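Local coordinates for putative molybdenum cofactor biosynthesis protein (Corynebacterium diphtheriae, PDB 2G2C) that is of unknown function but probably binds molybdopterin and takes part in the biosynthesis of the molybdenum cofactor, at residues E100-Q105 and G122-T127; F72-G77 and L135-P140; H5-I10 and S42-S47. One frame throughout, in Å; residues are numbered along the deposited sequence.

Contact 1. Residues E100-Q105 and G122-T127; sequences EGLEQQ and GIVGVT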
loop_
_atom_site.group_PDB
_atom_site.type_symbol
_atom_site.label_atom_id
_atom_site.label_comp_id
_atom_site.label_asym_id
_atom_site.label_seq_id
_atom_site.Cartn_x
_atom_site.Cartn_y
_atom_site.Cartn_z
ATOM N N GLU A 100 1.453 -13.457 -3.836
ATOM C CA GLU A 100 2.776 -13.783 -3.270
ATOM C C GLU A 100 3.905 -13.731 -4.292
ATOM O O GLU A 100 5.037 -13.413 -3.924
ATOM C CB GLU A 100 2.749 -15.126 -2.533
ATOM C CG GLU A 100 1.801 -15.023 -1.367
ATOM C CD GLU A 100 1.774 -16.231 -0.501
ATOM O OE1 GLU A 100 2.870 -16.744 -0.137
ATOM O OE2 GLU A 100 0.629 -16.630 -0.171
ATOM N N GLY A 101 3.572 -13.988 -5.562
ATOM C CA GLY A 101 4.514 -13.841 -6.691
ATOM C C GLY A 101 5.016 -12.402 -6.744
ATOM O O GLY A 101 6.197 -12.152 -6.929
ATOM N N LEU A 102 4.109 -11.430 -6.612
ATOM C CA LEU A 102 4.538 -10.031 -6.646
ATOM C C LEU A 102 5.438 -9.696 -5.442
ATOM O O LEU A 102 6.461 -9.005 -5.593
ATOM C CB LEU A 102 3.333 -9.094 -6.706
ATOM C CG LEU A 102 2.447 -9.198 -7.968
ATOM C CD1 LEU A 102 1.234 -8.227 -7.941
ATOM C CD2 LEU A 102 3.254 -8.999 -9.222
ATOM N N GLU A 103 5.062 -10.157 -4.240
ATOM C CA GLU A 103 5.942 -10.013 -3.090
ATOM C C GLU A 103 7.334 -10.563 -3.369
ATOM O O GLU A 103 8.340 -9.974 -2.995
ATOM C CB GLU A 103 5.382 -10.771 -1.870
ATOM C CG GLU A 103 3.986 -10.253 -1.512
ATOM C CD GLU A 103 3.284 -11.037 -0.436
ATOM O OE1 GLU A 103 3.936 -11.890 0.207
ATOM O OE2 GLU A 103 2.066 -10.779 -0.249
ATOM N N GLN A 104 7.366 -11.744 -3.959
ATOM C CA GLN A 104 8.625 -12.403 -4.270
ATOM C C GLN A 104 9.431 -11.601 -5.290
ATOM O O GLN A 104 10.668 -11.484 -5.141
ATOM C CB GLN A 104 8.362 -13.848 -4.729
ATOM C CG GLN A 104 7.844 -14.678 -3.556
ATOM C CD GLN A 104 7.439 -16.055 -3.978
ATOM O OE1 GLN A 104 7.940 -16.569 -4.985
ATOM N NE2 GLN A 104 6.552 -16.686 -3.194
ATOM N N GLN A 105 8.758 -11.042 -6.303
ATOM C CA GLN A 105 9.441 -10.241 -7.330
ATOM C C GLN A 105 10.020 -8.965 -6.729
ATOM O O GLN A 105 11.092 -8.528 -7.115
ATOM C CB GLN A 105 8.490 -9.887 -8.482
ATOM C CG GLN A 105 8.150 -11.058 -9.368
ATOM C CD GLN A 105 7.546 -10.653 -10.705
ATOM O OE1 GLN A 105 7.855 -11.252 -11.754
ATOM N NE2 GLN A 105 6.673 -9.636 -10.685
ATOM N N GLY A 122 6.084 -6.908 4.310
ATOM C CA GLY A 122 4.949 -6.281 3.618
ATOM C C GLY A 122 4.287 -7.241 2.666
ATOM O O GLY A 122 4.990 -8.002 1.983
ATOM N N ILE A 123 2.938 -7.223 2.633
ATOM C CA ILE A 123 2.216 -8.097 1.716
ATOM C C ILE A 123 1.560 -7.327 0.563
ATOM O O ILE A 123 1.467 -6.093 0.586
ATOM C CB ILE A 123 1.217 -9.040 2.456
ATOM C CG1 ILE A 123 0.156 -8.209 3.154
ATOM C CG2 ILE A 123 2.002 -9.944 3.412
ATOM C CD1 ILE A 123 -0.986 -9.069 3.709
ATOM N N VAL A 124 1.107 -8.091 -0.435
ATOM C CA VAL A 124 0.336 -7.562 -1.562
ATOM C C VAL A 124 -0.850 -8.472 -1.740
ATOM O O VAL A 124 -0.705 -9.688 -1.724
ATOM C CB VAL A 124 1.133 -7.566 -2.905
ATOM C CG1 VAL A 124 0.292 -7.005 -4.050
ATOM C CG2 VAL A 124 2.436 -6.737 -2.734
ATOM N N GLY A 125 -2.030 -7.896 -1.930
ATOM C CA GLY A 125 -3.179 -8.776 -2.171
ATOM C C GLY A 125 -4.384 -8.011 -2.605
ATOM O O GLY A 125 -4.362 -6.760 -2.577
ATOM N N VAL A 126 -5.462 -8.736 -2.941
ATOM C CA VAL A 126 -6.718 -8.034 -3.302
ATOM C C VAL A 126 -7.822 -8.382 -2.318
ATOM O O VAL A 126 -7.761 -9.425 -1.667
ATOM C CB VAL A 126 -7.193 -8.397 -4.751
ATOM C CG1 VAL A 126 -6.212 -7.904 -5.799
ATOM C CG2 VAL A 126 -7.374 -9.896 -4.932
ATOM N N THR A 127 -8.825 -7.492 -2.217
ATOM C CA THR A 127 -9.868 -7.652 -1.198
ATOM C C THR A 127 -11.072 -8.434 -1.701
ATOM O O THR A 127 -12.009 -8.679 -0.951
ATOM C CB THR A 127 -10.389 -6.312 -0.679
ATOM O OG1 THR A 127 -10.985 -5.631 -1.789
ATOM C CG2 THR A 127 -9.243 -5.502 -0.019
HETATM O O HOH W 1 6.057 -10.571 1.857
#
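Glu103 reaches from the helix of residues 100-105 to the start of strand 124-126, and its side chain can be followed outward atom by atom. CB sets off toward the strand, with CG anti to the carbonyl carbon (chi1 -58°), and from there the chain runs extended. CG slides past Val124, the two side chains running in opposite directions, and comes within 4.0 Å of Val124 CG2, so the aliphatic part serves as apolar packing. CD lies near Val124 N and 3.8 Å from Ile123 CA. Val124 N donates to Glu103 OE2 over 2.9 Å in a nearly straight bond (167°), meeting the anti side of the carboxylate from somewhat out of its plane. The same OE2 comes 3.3 Å from Ile123 CB and forms a salt bridge with Arg98, which would be expected to favour the charged form.

This is a helix laid beside the next-to-last strand of the mixed sheet of a probable molybdopterin-binding domain: strand 124-126 runs between strands 97-98 and 135-139, antiparallel to both. The other oxygen, Glu103 OE1, accepts a hydrogen bond from a water 3.0 Å away, and that water also donates to Gly122 O at 2.8 Å. One residue earlier, the side chains of Leu102 and Val124 cross at about a right angle, Leu102 CD1 4.2 Å from Val124 CG1; leucine suits this place because its other neighbours, Ile153 and Val156, are apolar too.

Contact 2. Residues F72-G77 and L135-P140; sequences FIITAG and LIVNAP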
loop_
_atom_site.group_PDB
_atom_site.type_symbol
_atom_site.label_atom_id
_atom_site.label_comp_id
_atom_site.label_asym_id
_atom_site.label_seq_id
_atom_site.Cartn_x
_atom_site.Cartn_y
_atom_site.Cartn_z
ATOM N N PHE A 72 -7.098 1.146 -4.923
ATOM C CA PHE A 72 -5.662 0.909 -4.823
ATOM C C PHE A 72 -5.235 1.612 -3.560
ATOM O O PHE A 72 -5.462 2.817 -3.423
ATOM C CB PHE A 72 -4.911 1.468 -6.041
ATOM C CG PHE A 72 -3.421 1.355 -5.911
ATOM C CD1 PHE A 72 -2.826 0.124 -5.691
ATOM C CD2 PHE A 72 -2.596 2.475 -5.965
ATOM C CE1 PHE A 72 -1.430 0.000 -5.546
ATOM C CE2 PHE A 72 -1.192 2.343 -5.807
ATOM C CZ PHE A 72 -0.625 1.121 -5.619
ATOM N N ILE A 73 -4.693 0.853 -2.611
ATOM C CA ILE A 73 -4.241 1.405 -1.354
ATOM C C ILE A 73 -2.808 1.013 -1.196
ATOM O O ILE A 73 -2.486 -0.184 -1.277
ATOM C CB ILE A 73 -5.069 0.816 -0.174
ATOM C CG1 ILE A 73 -6.544 1.212 -0.334
ATOM C CG2 ILE A 73 -4.486 1.295 1.160
ATOM C CD1 ILE A 73 -7.508 0.600 0.711
ATOM N N ILE A 74 -1.939 2.007 -0.997
ATOM C CA ILE A 74 -0.519 1.694 -0.770
ATOM C C ILE A 74 -0.132 2.251 0.609
ATOM O O ILE A 74 -0.424 3.402 0.912
ATOM C CB ILE A 74 0.381 2.196 -1.913
ATOM C CG1 ILE A 74 1.846 1.731 -1.662
ATOM C CG2 ILE A 74 0.265 3.690 -2.078
ATOM C CD1 ILE A 74 2.680 1.565 -2.945
ATOM N N THR A 75 0.474 1.397 1.438
ATOM C CA THR A 75 0.957 1.810 2.754
ATOM C C THR A 75 2.487 1.921 2.667
ATOM O O THR A 75 3.137 1.250 1.843
ATOM C CB THR A 75 0.589 0.796 3.864
ATOM O OG1 THR A 75 1.232 -0.474 3.634
ATOM C CG2 THR A 75 -0.943 0.574 3.898
ATOM N N ALA A 76 3.059 2.741 3.545
ATOM C CA ALA A 76 4.521 2.852 3.618
ATOM C C ALA A 76 4.874 2.801 5.068
ATOM O O ALA A 76 4.487 3.716 5.802
ATOM C CB ALA A 76 4.985 4.194 2.969
ATOM N N GLY A 77 5.616 1.766 5.484
ATOM C CA GLY A 77 6.040 1.665 6.852
ATOM C C GLY A 77 5.320 0.617 7.677
ATOM O O GLY A 77 4.265 0.090 7.293
ATOM N N LEU A 135 -6.842 -3.445 -4.572
ATOM C CA LEU A 135 -5.486 -3.964 -4.431
ATOM C C LEU A 135 -4.784 -3.194 -3.314
ATOM O O LEU A 135 -4.809 -1.964 -3.328
ATOM C CB LEU A 135 -4.733 -3.704 -5.722
ATOM C CG LEU A 135 -3.239 -4.023 -5.729
ATOM C CD1 LEU A 135 -2.978 -5.552 -5.594
ATOM C CD2 LEU A 135 -2.637 -3.469 -7.031
ATOM N N ILE A 136 -4.201 -3.887 -2.339
ATOM C CA ILE A 136 -3.486 -3.244 -1.249
ATOM C C ILE A 136 -2.040 -3.699 -1.348
ATOM O O ILE A 136 -1.774 -4.913 -1.543
ATOM C CB ILE A 136 -4.085 -3.632 0.117
ATOM C CG1 ILE A 136 -5.590 -3.343 0.150
ATOM C CG2 ILE A 136 -3.370 -2.876 1.259
ATOM C CD1 ILE A 136 -6.225 -3.705 1.446
ATOM N N VAL A 137 -1.113 -2.737 -1.221
ATOM C CA VAL A 137 0.332 -3.009 -1.332
ATOM C C VAL A 137 1.000 -2.375 -0.131
ATOM O O VAL A 137 0.806 -1.178 0.127
ATOM C CB VAL A 137 0.906 -2.338 -2.620
ATOM C CG1 VAL A 137 2.445 -2.352 -2.644
ATOM C CG2 VAL A 137 0.354 -3.003 -3.864
ATOM N N ASN A 138 1.777 -3.180 0.606
ATOM C CA ASN A 138 2.598 -2.665 1.725
ATOM C C ASN A 138 4.012 -2.385 1.242
ATOM O O ASN A 138 4.730 -3.328 0.861
ATOM C CB ASN A 138 2.754 -3.716 2.836
ATOM C CG ASN A 138 1.454 -4.125 3.499
ATOM O OD1 ASN A 138 1.407 -5.221 4.039
ATOM N ND2 ASN A 138 0.447 -3.248 3.536
ATOM N N ALA A 139 4.420 -1.110 1.250
ATOM C CA ALA A 139 5.825 -0.770 0.986
ATOM C C ALA A 139 6.589 -0.478 2.272
ATOM O O ALA A 139 5.999 -0.161 3.295
ATOM C CB ALA A 139 5.903 0.450 0.068
ATOM N N PRO A 140 7.922 -0.600 2.233
ATOM C CA PRO A 140 8.729 -0.167 3.382
ATOM C C PRO A 140 8.658 1.349 3.591
ATOM O O PRO A 140 8.091 2.059 2.747
ATOM C CB PRO A 140 10.166 -0.576 3.001
ATOM C CG PRO A 140 9.985 -1.611 1.872
ATOM C CD PRO A 140 8.731 -1.172 1.137
HETATM O O HOH W 2 3.678 -0.682 4.608
#
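Phe72, Leu135 and Val137 form the apolar centre on one face of the sheet. The Phe72 ring lies alongside Leu135, pointing the same way, with CD1 3.8 Å from Leu135 CD2, while Val137 CG2 comes to the ring edge, 3.9 Å from Phe72 CE1. The other branch, Val137 CG1, packs against Ile74 CD1, so a beta-branched residue serves two neighbours. Helix 143-153 covers this face through Trp150, Thr149 and Ile153, and helix 26-34 through Leu30 and Met34 on Ile74. On the other face, Ile73 and Ile136 stand side by side.

The strands run parallel and in register. Ile73 and Thr75 each bond through both N and O to strand 135-139, beginning with Ile73 N to Leu135 O at 2.9 Å. The last rung, Gly77 N to Ala139 O, lies where strand gives way to loop; glycine suits it because at these backbone angles a CB would jam against the carbonyl O of Ala76.

At the polar edge, Asn138 ND2 donates to Thr75 OG1 over 2.9 Å, a bent bond (135°) with OG1 29° out of the Asn138 amide plane. Thr75 OG1, placed between backbone N and carbonyl carbon (chi1 64°), donates to a water at 2.6 Å, which donates to Gly77 O and Ala139 O. Asn138 also bonds Ile123 and Thr91, and this buried polar network probably helps fix the strand ends close to the sodium ion, about 4 Å from Gly77.

Contact 3. Residues H5-I10 and S42-S47; sequences HIKSAI and SYELIS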
loop_
_atom_site.group_PDB
_atom_site.type_symbol
_atom_site.label_atom_id
_atom_site.label_comp_id
_atom_site.label_asym_id
_atom_site.label_seq_id
_atom_site.Cartn_x
_atom_site.Cartn_y
_atom_site.Cartn_z
ATOM N N HIS A 5 -9.579 5.589 -14.376
ATOM C CA HIS A 5 -9.154 6.283 -13.160
ATOM C C HIS A 5 -9.183 5.296 -12.012
ATOM O O HIS A 5 -10.243 4.696 -11.719
ATOM C CB HIS A 5 -10.129 7.397 -12.792
ATOM C CG HIS A 5 -9.761 8.739 -13.334
ATOM N ND1 HIS A 5 -9.602 9.845 -12.524
ATOM C CD2 HIS A 5 -9.552 9.163 -14.603
ATOM C CE1 HIS A 5 -9.308 10.894 -13.272
ATOM N NE2 HIS A 5 -9.270 10.506 -14.538
ATOM N N ILE A 6 -8.045 5.129 -11.351
ATOM C CA ILE A 6 -7.974 4.217 -10.224
ATOM C C ILE A 6 -8.020 5.054 -8.950
ATOM O O ILE A 6 -7.071 5.789 -8.644
ATOM C CB ILE A 6 -6.671 3.368 -10.272
ATOM C CG1 ILE A 6 -6.579 2.557 -11.584
ATOM C CG2 ILE A 6 -6.558 2.480 -9.019
ATOM C CD1 ILE A 6 -5.221 1.823 -11.790
ATOM N N LYS A 7 -9.134 4.975 -8.230
ATOM C CA LYS A 7 -9.251 5.696 -6.968
ATOM C C LYS A 7 -8.251 5.112 -5.985
ATOM O O LYS A 7 -8.263 3.905 -5.698
ATOM C CB LYS A 7 -10.677 5.648 -6.409
ATOM C CG LYS A 7 -11.625 6.687 -6.998
ATOM C CD LYS A 7 -12.009 6.345 -8.416
ATOM C CE LYS A 7 -12.937 7.402 -8.994
ATOM N NZ LYS A 7 -12.669 7.572 -10.443
ATOM N N SER A 8 -7.387 5.984 -5.476
ATOM C CA SER A 8 -6.218 5.548 -4.712
ATOM C C SER A 8 -6.104 6.198 -3.361
ATOM O O SER A 8 -6.523 7.347 -3.175
ATOM C CB SER A 8 -4.908 5.765 -5.486
ATOM O OG SER A 8 -4.974 5.172 -6.777
ATOM N N ALA A 9 -5.487 5.480 -2.431
ATOM C CA ALA A 9 -5.213 6.029 -1.095
ATOM C C ALA A 9 -3.808 5.719 -0.681
ATOM O O ALA A 9 -3.286 4.596 -0.922
ATOM C CB ALA A 9 -6.203 5.487 -0.034
ATOM N N ILE A 10 -3.201 6.694 -0.024
ATOM C CA ILE A 10 -1.876 6.487 0.578
ATOM C C ILE A 10 -1.988 6.515 2.100
ATOM O O ILE A 10 -2.683 7.406 2.663
ATOM C CB ILE A 10 -0.870 7.567 0.099
ATOM C CG1 ILE A 10 -0.642 7.414 -1.428
ATOM C CG2 ILE A 10 0.415 7.574 0.992
ATOM C CD1 ILE A 10 0.092 8.577 -2.080
ATOM N N SER A 42 -4.862 6.191 -15.061
ATOM C CA SER A 42 -4.425 7.261 -14.188
ATOM C C SER A 42 -4.785 6.926 -12.731
ATOM O O SER A 42 -5.763 6.221 -12.488
ATOM C CB SER A 42 -5.115 8.557 -14.632
ATOM O OG SER A 42 -4.741 9.666 -13.837
ATOM N N TYR A 43 -4.017 7.445 -11.777
ATOM C CA TYR A 43 -4.344 7.318 -10.363
ATOM C C TYR A 43 -5.010 8.588 -9.890
ATOM O O TYR A 43 -4.485 9.692 -10.114
ATOM C CB TYR A 43 -3.086 7.072 -9.516
ATOM C CG TYR A 43 -2.372 5.812 -9.850
ATOM C CD1 TYR A 43 -2.696 4.605 -9.205
ATOM C CD2 TYR A 43 -1.379 5.802 -10.805
ATOM C CE1 TYR A 43 -2.039 3.422 -9.536
ATOM C CE2 TYR A 43 -0.718 4.634 -11.136
ATOM C CZ TYR A 43 -1.047 3.450 -10.485
ATOM O OH TYR A 43 -0.410 2.279 -10.792
ATOM N N GLU A 44 -6.153 8.442 -9.238
ATOM C CA GLU A 44 -6.843 9.555 -8.612
ATOM C C GLU A 44 -6.707 9.425 -7.097
ATOM O O GLU A 44 -7.393 8.582 -6.462
ATOM C CB GLU A 44 -8.337 9.551 -9.004
ATOM C CG GLU A 44 -9.069 10.756 -8.436
ATOM C CD GLU A 44 -10.583 10.675 -8.553
ATOM O OE1 GLU A 44 -11.087 9.898 -9.390
ATOM O OE2 GLU A 44 -11.261 11.404 -7.802
ATOM N N LEU A 45 -5.816 10.220 -6.516
ATOM C CA LEU A 45 -5.588 10.147 -5.067
ATOM C C LEU A 45 -6.753 10.747 -4.282
ATOM O O LEU A 45 -6.906 11.981 -4.237
ATOM C CB LEU A 45 -4.282 10.842 -4.680
ATOM C CG LEU A 45 -3.829 10.672 -3.230
ATOM C CD1 LEU A 45 -3.436 9.228 -2.958
ATOM C CD2 LEU A 45 -2.649 11.576 -3.021
ATOM N N ILE A 46 -7.577 9.896 -3.682
ATOM C CA ILE A 46 -8.749 10.388 -2.955
ATOM C C ILE A 46 -8.494 10.652 -1.487
ATOM O O ILE A 46 -9.273 11.348 -0.832
ATOM C CB ILE A 46 -9.962 9.472 -3.172
ATOM C CG1 ILE A 46 -9.789 8.151 -2.407
ATOM C CG2 ILE A 46 -10.196 9.308 -4.701
ATOM C CD1 ILE A 46 -11.088 7.302 -2.313
ATOM N N SER A 47 -7.382 10.119 -0.979
ATOM C CA SER A 47 -7.056 10.193 0.439
ATOM C C SER A 47 -5.553 10.024 0.635
ATOM O O SER A 47 -4.973 9.160 -0.014
ATOM C CB SER A 47 -7.792 9.065 1.175
ATOM O OG SER A 47 -7.463 9.034 2.549
HETATM O O HOH W 3 -5.597 7.236 3.013
#
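Ile6 O is gripped by two donors that come from opposite faces of its carbonyl plane. Glu44 N reaches it across the strands at 2.9 Å, and Ser8 OG, from its own strand, also at 2.9 Å. Serine suits the spot: with OG anti to its carbonyl carbon (chi1 -53°), the small side chain turns back along the strand to bond a backbone oxygen, and the same OG lies in the plane of the Tyr43 ring at its edge, 3.4 Å from Tyr43 CD1. Ile6 CD1 meets the same ring at Tyr43 CE1, and Trp150 meets it from outside the pair.

The backbones run parallel, strand 42-51 being an outermost strand of the mixed sheet and strand 5-13 its inner neighbour; joined through helix 26-34, they form a beta-alpha-beta crossover. A beta bulge interrupts their pairing: Ser8 pairs with Leu45, but Ala9 with Ser47, so the intervening Ile46 is an extra residue. Its N still donates to Ser8 O, at 2.8 Å, and beyond it Ile10 N returns to Ser47 O. In one conformer of Ser47, a water joins its OG to Ile10 O. Beside the bulge, Ile46 CG2 packs 3.8 Å from Lys7 CG, using the aliphatic part of the lysine.

The face of His5, Lys7 and Glu44 is more polar. In the conformer described, Lys7 bends at chi2 and chi4 to run beside Glu44, bringing NZ to 3.0 Å from Glu44 OE1 in a salt bridge whose hydrogen bond is weak. His5 ND1 adds a weak bond to the same oxygen, long at 3.5 Å, with ring and carboxylate planes 79° apart. On the opposite face the Leu45 and Ile10 side chains cross at about a right angle, Leu45 CD1 3.7 Å from Ile10 CG1; leucine extends the apolar layer of Ile10, which meets Leu27 and Leu30.

Overall arrangement
All three contacts reach one mixed sheet, whose order is 42-51, 5-13, 72-76, 135-139, 124-126, 97-98. Contact 3 pairs the first two strands, contact 2 the central two, and contact 1 sets helix 100-109 against strand 124-126. Contact 2 is central in space, its centre about 1 Å from the centre of the folded chain, about 10 Å from that of contact 1 and about 13 Å from that of contact 3; contacts 1 and 3 are about 19 Å apart between centres and do not touch. Neighbouring strands join them: Phe72 O to Ala9 N, and Gly125 O to Ile136 N. Along the chain contact 3 closes first, and contact 1 is nested within contact 2, so distant parts of the sequence build one sheet.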